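Local coordinates for protein kojibiose phosphorylase (Gut metagenome, PDB 6W0P) that is an enzyme of glycoside hydrolase family 65, with a helical central catalytic domain beside a large N-terminal beta-sheet domain, at residues F349-T354 with S621-S626; F593-M598 with H628-S633. One frame throughout, in Å; residues are numbered along the deposited sequence. Where two conformers were deposited one is given.

Contact 1. Residues F349-T354 with S621-S626; sequences FWDNET and SSLSPS
Leu623 meets Trp350 and Asp351 inside the (alpha/alpha)6 barrel of the family 65 catalytic domain. Its side chain leaves the backbone toward residues 349-354 and supplies all of the second segment's part. One methyl, CD2, lies 4.2 Å from CZ2 on the benzene part of the Trp350 indole, which it approaches obliquely. Trp350 CG lies between the backbone N and the carbonyl carbon (chi1 78°), and from there the far end of the indole comes near Leu623. The other methyl, CD1, is 3.5 Å from Asp351 OD2. The two side chains of that pair cross at about a right angle. Asp351 was modelled in two conformers, so its touch on Leu623 is less certain. In one of them, OD2 is hydrogen-bonded to Thr667 OG1 of helix 666-680. The same oxygen has both Leu623 methyls near it. Leu623 is the third residue of a type I turn from Ser621 to Ser624, and its carbonyl oxygen is hydrogen-bonded to Tyr355 OH. The indole is packed from within its own segment too. Thr354 OG1 sits 3.4 Å above the plane of the Trp350 ring, toward the rim. The same OG1 donates to Trp350 O at 3.0 Å, from 47° out of the carbonyl plane.

Contact 2. Residues F593-M598 with H628-S633; sequences FMFLYM and HSIIAS
The first torsions bring Phe595 and Ile630 together. Phe595 CG is turned anti to the backbone N (chi1 166°), which carries the ring to helix 624-634. In Ile630, CG1 stands beside the backbone N (chi1 -71°), and this leaves CG2 anti to that nitrogen. CG2 is the methyl that does most of the touching. It lies at the edge of the Phe595 ring, near the ring plane, and is 3.9 Å from CE1. The outer methyl of Ile630, CD1, comes to 4.0 Å from Phe595 CE1, so both branches of the isoleucine reach the same ring carbon. The two side chains pass at a slant. Met598 adds a third group. Its chain bends at the last torsion (chi3 52°) and brings CE to 3.9 Å from Ile630 CG2. Met598 has two deposited conformers, so this touch holds for one of them. Ile631 meets the base of the Phe595 side chain. Its CD1 is 4.5 Å from Phe595 CB, where the backbones are closest by CA: the CA atoms of Phe595 and Ile631 are 7.0 Å apart. Tyr610 of helix 603-613 also touches Ile631. The contact is wholly apolar and buried. It joins helix 590-596 and the residues just after it to helix 624-634, as aliphatic and aromatic side chains join neighbouring helices in an (alpha/alpha)6 barrel.

In the fold
Both contacts use helix 624-634 and lie in the family 65 catalytic domain. Contact 1 takes up the first part of that helix and the turn before it, with its centre about 10 Å from the centre of the chain. Contact 2 takes up a later part of the helix, its centre about 21 Å from that of the chain. Burial does not track that distance: contact 2 is buried throughout, whereas contact 1 is only partly buried. The chemistry differs as well. Contact 1 mixes an indole and leucine methyls with a carboxylate, while contact 2 has hydrocarbon and thioether groups alone. The contact centres are 13 Å apart, and the two touch where Thr354 O meets Leu596 CD2 at 3.8 Å.

Contact 1. Residues F349-T354 with S621-S626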
loop_
_atom_site.group_PDB
_atom_site.type_symbol
_atom_site.label_atom_id
_atom_site.label_comp_id
_atom_site.label_asym_id
_atom_site.label_seq_id
_atom_site.Cartn_x
_atom_site.Cartn_y
_atom_site.Cartn_z
ATOM N N PHE A 349 14.186 15.836 -3.176
ATOM C CA PHE A 349 13.984 14.702 -4.108
ATOM C C PHE A 349 15.204 14.642 -5.026
ATOM O O PHE A 349 16.033 15.577 -4.987
ATOM C CB PHE A 349 12.664 14.865 -4.866
ATOM C CG PHE A 349 11.427 14.844 -4.003
ATOM C CD1 PHE A 349 11.062 15.946 -3.245
ATOM C CD2 PHE A 349 10.631 13.710 -3.935
ATOM C CE1 PHE A 349 9.916 15.920 -2.462
ATOM C CE2 PHE A 349 9.507 13.680 -3.125
ATOM C CZ PHE A 349 9.142 14.787 -2.400
ATOM N N TRP A 350 15.298 13.590 -5.846
ATOM C CA TRP A 350 16.393 13.399 -6.835
ATOM C C TRP A 350 16.489 14.619 -7.776
ATOM O O TRP A 350 17.589 14.798 -8.343
ATOM C CB TRP A 350 16.153 12.103 -7.606
ATOM C CG TRP A 350 15.105 12.246 -8.668
ATOM C CD1 TRP A 350 13.780 12.540 -8.500
ATOM C CD2 TRP A 350 15.315 12.085 -10.078
ATOM N NE1 TRP A 350 13.159 12.587 -9.715
ATOM C CE2 TRP A 350 14.077 12.325 -10.705
ATOM C CE3 TRP A 350 16.433 11.790 -10.868
ATOM C CZ2 TRP A 350 13.924 12.238 -12.092
ATOM C CZ3 TRP A 350 16.282 11.709 -12.237
ATOM C CH2 TRP A 350 15.048 11.955 -12.846
ATOM N N ASP A 351 15.378 15.390 -7.889
ATOM C CA ASP A 351 15.226 16.681 -8.630
ATOM C C ASP A 351 16.343 17.660 -8.281
ATOM O O ASP A 351 16.748 18.421 -9.183
ATOM C CB ASP A 351 13.976 17.490 -8.231
ATOM C CG ASP A 351 12.647 16.807 -8.454
ATOM O OD1 ASP A 351 12.511 15.668 -7.987
ATOM O OD2 ASP A 351 11.770 17.427 -9.122
ATOM N N ASN A 352 16.731 17.687 -7.012
ATOM C CA ASN A 352 17.765 18.616 -6.505
ATOM C C ASN A 352 19.017 18.391 -7.344
ATOM O O ASN A 352 19.559 19.364 -7.847
ATOM C CB ASN A 352 18.030 18.443 -5.006
ATOM C CG ASN A 352 16.942 19.052 -4.148
ATOM O OD1 ASN A 352 15.906 19.461 -4.653
ATOM N ND2 ASN A 352 17.174 19.163 -2.853
ATOM N N GLU A 353 19.416 17.131 -7.491
ATOM C CA GLU A 353 20.708 16.742 -8.097
ATOM C C GLU A 353 20.634 16.843 -9.624
ATOM O O GLU A 353 21.626 17.227 -10.210
ATOM C CB GLU A 353 21.106 15.337 -7.652
ATOM C CG GLU A 353 21.622 15.269 -6.234
ATOM C CD GLU A 353 20.607 15.523 -5.127
ATOM O OE1 GLU A 353 19.447 15.072 -5.242
ATOM O OE2 GLU A 353 20.999 16.156 -4.130
ATOM N N THR A 354 19.495 16.536 -10.239
ATOM C CA THR A 354 19.413 16.266 -11.687
ATOM C C THR A 354 18.780 17.439 -12.443
ATOM O O THR A 354 18.815 17.380 -13.675
ATOM C CB THR A 354 18.628 14.972 -11.919
ATOM O OG1 THR A 354 17.342 15.064 -11.291
ATOM C CG2 THR A 354 19.380 13.775 -11.389
ATOM N N SER A 621 4.360 15.320 -14.680
ATOM C CA SER A 621 5.300 16.070 -13.819
ATOM C C SER A 621 5.692 17.419 -14.433
ATOM O O SER A 621 5.730 17.592 -15.688
ATOM C CB SER A 621 6.512 15.259 -13.501
ATOM O OG SER A 621 7.210 14.962 -14.685
ATOM N N SER A 622 6.042 18.340 -13.541
ATOM C CA SER A 622 6.578 19.671 -13.896
ATOM C C SER A 622 7.964 19.482 -14.524
ATOM O O SER A 622 8.489 20.440 -15.069
ATOM C CB SER A 622 6.581 20.594 -12.689
ATOM O OG SER A 622 7.180 19.986 -11.554
ATOM N N LEU A 623 8.479 18.253 -14.481
ATOM C CA LEU A 623 9.845 17.857 -14.907
ATOM C C LEU A 623 9.898 17.642 -16.433
ATOM O O LEU A 623 10.977 17.828 -17.030
ATOM C CB LEU A 623 10.177 16.567 -14.151
ATOM C CG LEU A 623 10.622 16.737 -12.695
ATOM C CD1 LEU A 623 9.444 17.095 -11.773
ATOM C CD2 LEU A 623 11.303 15.470 -12.197
ATOM N N SER A 624 8.766 17.305 -17.056
ATOM C CA SER A 624 8.714 16.716 -18.415
ATOM C C SER A 624 8.835 17.774 -19.509
ATOM O O SER A 624 9.637 17.601 -20.407
ATOM C CB SER A 624 7.498 15.868 -18.590
ATOM O OG SER A 624 7.475 15.315 -19.888
ATOM N N PRO A 625 8.036 18.861 -19.527
ATOM C CA PRO A 625 8.042 19.791 -20.654
ATOM C C PRO A 625 9.407 20.387 -21.019
ATOM O O PRO A 625 9.701 20.501 -22.195
ATOM C CB PRO A 625 7.083 20.907 -20.197
ATOM C CG PRO A 625 6.115 20.188 -19.267
ATOM C CD PRO A 625 7.007 19.217 -18.526
ATOM N N SER A 626 10.203 20.757 -20.017
ATOM C CA SER A 626 11.527 21.407 -20.202
ATOM C C SER A 626 12.534 20.427 -20.840
ATOM O O SER A 626 13.362 20.864 -21.653
ATOM C CB SER A 626 12.042 22.005 -18.889
ATOM O OG SER A 626 12.352 21.002 -17.924
#

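Contact 2. Residues F593-M598 with H628-S633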
loop_
_atom_site.group_PDB
_atom_site.type_symbol
_atom_site.label_atom_id
_atom_site.label_comp_id
_atom_site.label_asym_id
_atom_site.label_seq_id
_atom_site.Cartn_x
_atom_site.Cartn_y
_atom_site.Cartn_z
ATOM N N PHE A 593 18.096 10.111 -19.219
ATOM C CA PHE A 593 19.555 9.826 -19.212
ATOM C C PHE A 593 20.175 10.384 -20.502
ATOM O O PHE A 593 21.324 10.773 -20.482
ATOM C CB PHE A 593 19.876 8.362 -18.902
ATOM C CG PHE A 593 19.611 7.376 -20.000
ATOM C CD1 PHE A 593 20.488 7.254 -21.063
ATOM C CD2 PHE A 593 18.519 6.531 -19.936
ATOM C CE1 PHE A 593 20.260 6.331 -22.072
ATOM C CE2 PHE A 593 18.302 5.591 -20.926
ATOM C CZ PHE A 593 19.173 5.498 -21.995
ATOM N N MET A 594 19.412 10.466 -21.582
ATOM C CA MET A 594 19.907 11.031 -22.847
ATOM C C MET A 594 20.142 12.534 -22.648
ATOM O O MET A 594 21.198 13.022 -23.086
ATOM C CB MET A 594 18.941 10.719 -23.984
ATOM C CG MET A 594 18.924 9.223 -24.297
ATOM S SD MET A 594 18.231 8.769 -25.905
ATOM C CE MET A 594 19.629 9.203 -26.945
ATOM N N PHE A 595 19.279 13.227 -21.890
ATOM C CA PHE A 595 19.503 14.652 -21.521
ATOM C C PHE A 595 20.769 14.787 -20.661
ATOM O O PHE A 595 21.590 15.672 -20.959
ATOM C CB PHE A 595 18.312 15.205 -20.746
ATOM C CG PHE A 595 18.579 16.509 -20.045
ATOM C CD1 PHE A 595 18.709 17.685 -20.766
ATOM C CD2 PHE A 595 18.605 16.577 -18.663
ATOM C CE1 PHE A 595 18.930 18.891 -20.126
ATOM C CE2 PHE A 595 18.821 17.789 -18.017
ATOM C CZ PHE A 595 19.000 18.936 -18.750
ATOM N N LEU A 596 20.924 13.944 -19.626
ATOM C CA LEU A 596 22.007 14.116 -18.609
ATOM C C LEU A 596 23.371 13.886 -19.271
ATOM O O LEU A 596 24.415 14.294 -18.690
ATOM C CB LEU A 596 21.801 13.177 -17.417
ATOM C CG LEU A 596 20.554 13.417 -16.559
ATOM C CD1 LEU A 596 20.429 12.321 -15.507
ATOM C CD2 LEU A 596 20.572 14.795 -15.888
ATOM N N TYR A 597 23.354 13.238 -20.431
ATOM C CA TYR A 597 24.543 12.831 -21.218
ATOM C C TYR A 597 24.341 13.178 -22.697
ATOM O O TYR A 597 24.811 12.407 -23.583
ATOM C CB TYR A 597 24.805 11.345 -20.977
ATOM C CG TYR A 597 25.385 11.048 -19.622
ATOM C CD1 TYR A 597 26.713 11.308 -19.317
ATOM C CD2 TYR A 597 24.588 10.489 -18.647
ATOM C CE1 TYR A 597 27.230 11.028 -18.059
ATOM C CE2 TYR A 597 25.085 10.195 -17.392
ATOM C CZ TYR A 597 26.406 10.464 -17.094
ATOM O OH TYR A 597 26.820 10.143 -15.840
ATOM N N MET A 598 23.708 14.320 -22.970
ATOM C CA MET A 598 23.358 14.792 -24.344
ATOM C C MET A 598 24.617 14.813 -25.230
ATOM O O MET A 598 24.495 14.551 -26.443
ATOM C CB MET A 598 22.723 16.190 -24.309
ATOM C CG MET A 598 23.618 17.276 -23.706
ATOM S SD MET A 598 22.919 18.953 -23.764
ATOM C CE MET A 598 21.304 18.687 -23.029
ATOM N N HIS A 628 11.904 17.770 -22.778
ATOM C CA HIS A 628 11.445 17.559 -24.172
ATOM C C HIS A 628 11.755 18.822 -25.005
ATOM O O HIS A 628 12.197 18.668 -26.178
ATOM C CB HIS A 628 9.963 17.109 -24.171
ATOM C CG HIS A 628 9.737 15.730 -23.634
ATOM N ND1 HIS A 628 9.471 15.469 -22.302
ATOM C CD2 HIS A 628 9.746 14.531 -24.251
ATOM C CE1 HIS A 628 9.328 14.177 -22.125
ATOM N NE2 HIS A 628 9.495 13.579 -23.311
ATOM N N SER A 629 11.530 20.028 -24.450
ATOM C CA SER A 629 11.852 21.302 -25.149
ATOM C C SER A 629 13.348 21.318 -25.468
ATOM O O SER A 629 13.706 21.665 -26.608
ATOM C CB SER A 629 11.490 22.550 -24.386
ATOM O OG SER A 629 11.860 23.691 -25.170
ATOM N N ILE A 630 14.184 20.930 -24.496
ATOM C CA ILE A 630 15.667 21.025 -24.627
ATOM C C ILE A 630 16.113 20.053 -25.700
ATOM O O ILE A 630 16.909 20.461 -26.538
ATOM C CB ILE A 630 16.393 20.782 -23.295
ATOM C CG1 ILE A 630 16.173 21.976 -22.356
ATOM C CG2 ILE A 630 17.867 20.501 -23.540
ATOM C CD1 ILE A 630 16.180 21.627 -20.899
ATOM N N ILE A 631 15.611 18.820 -25.655
ATOM C CA ILE A 631 15.983 17.776 -26.650
ATOM C C ILE A 631 15.440 18.209 -28.019
ATOM O O ILE A 631 16.186 18.084 -28.979
ATOM C CB ILE A 631 15.518 16.380 -26.212
ATOM C CG1 ILE A 631 16.303 15.916 -24.986
ATOM C CG2 ILE A 631 15.623 15.377 -27.359
ATOM C CD1 ILE A 631 15.723 14.658 -24.325
ATOM N N ALA A 632 14.200 18.692 -28.105
ATOM C CA ALA A 632 13.596 19.179 -29.370
ATOM C C ALA A 632 14.509 20.236 -29.988
ATOM O O ALA A 632 14.820 20.099 -31.167
ATOM C CB ALA A 632 12.214 19.744 -29.152
ATOM N N SER A 633 14.942 21.235 -29.216
ATOM C CA SER A 633 15.870 22.295 -29.696
ATOM C C SER A 633 17.133 21.645 -30.290
ATOM O O SER A 633 17.502 21.979 -31.404
ATOM C CB SER A 633 16.231 23.273 -28.600
ATOM O OG SER A 633 15.233 24.262 -28.440
#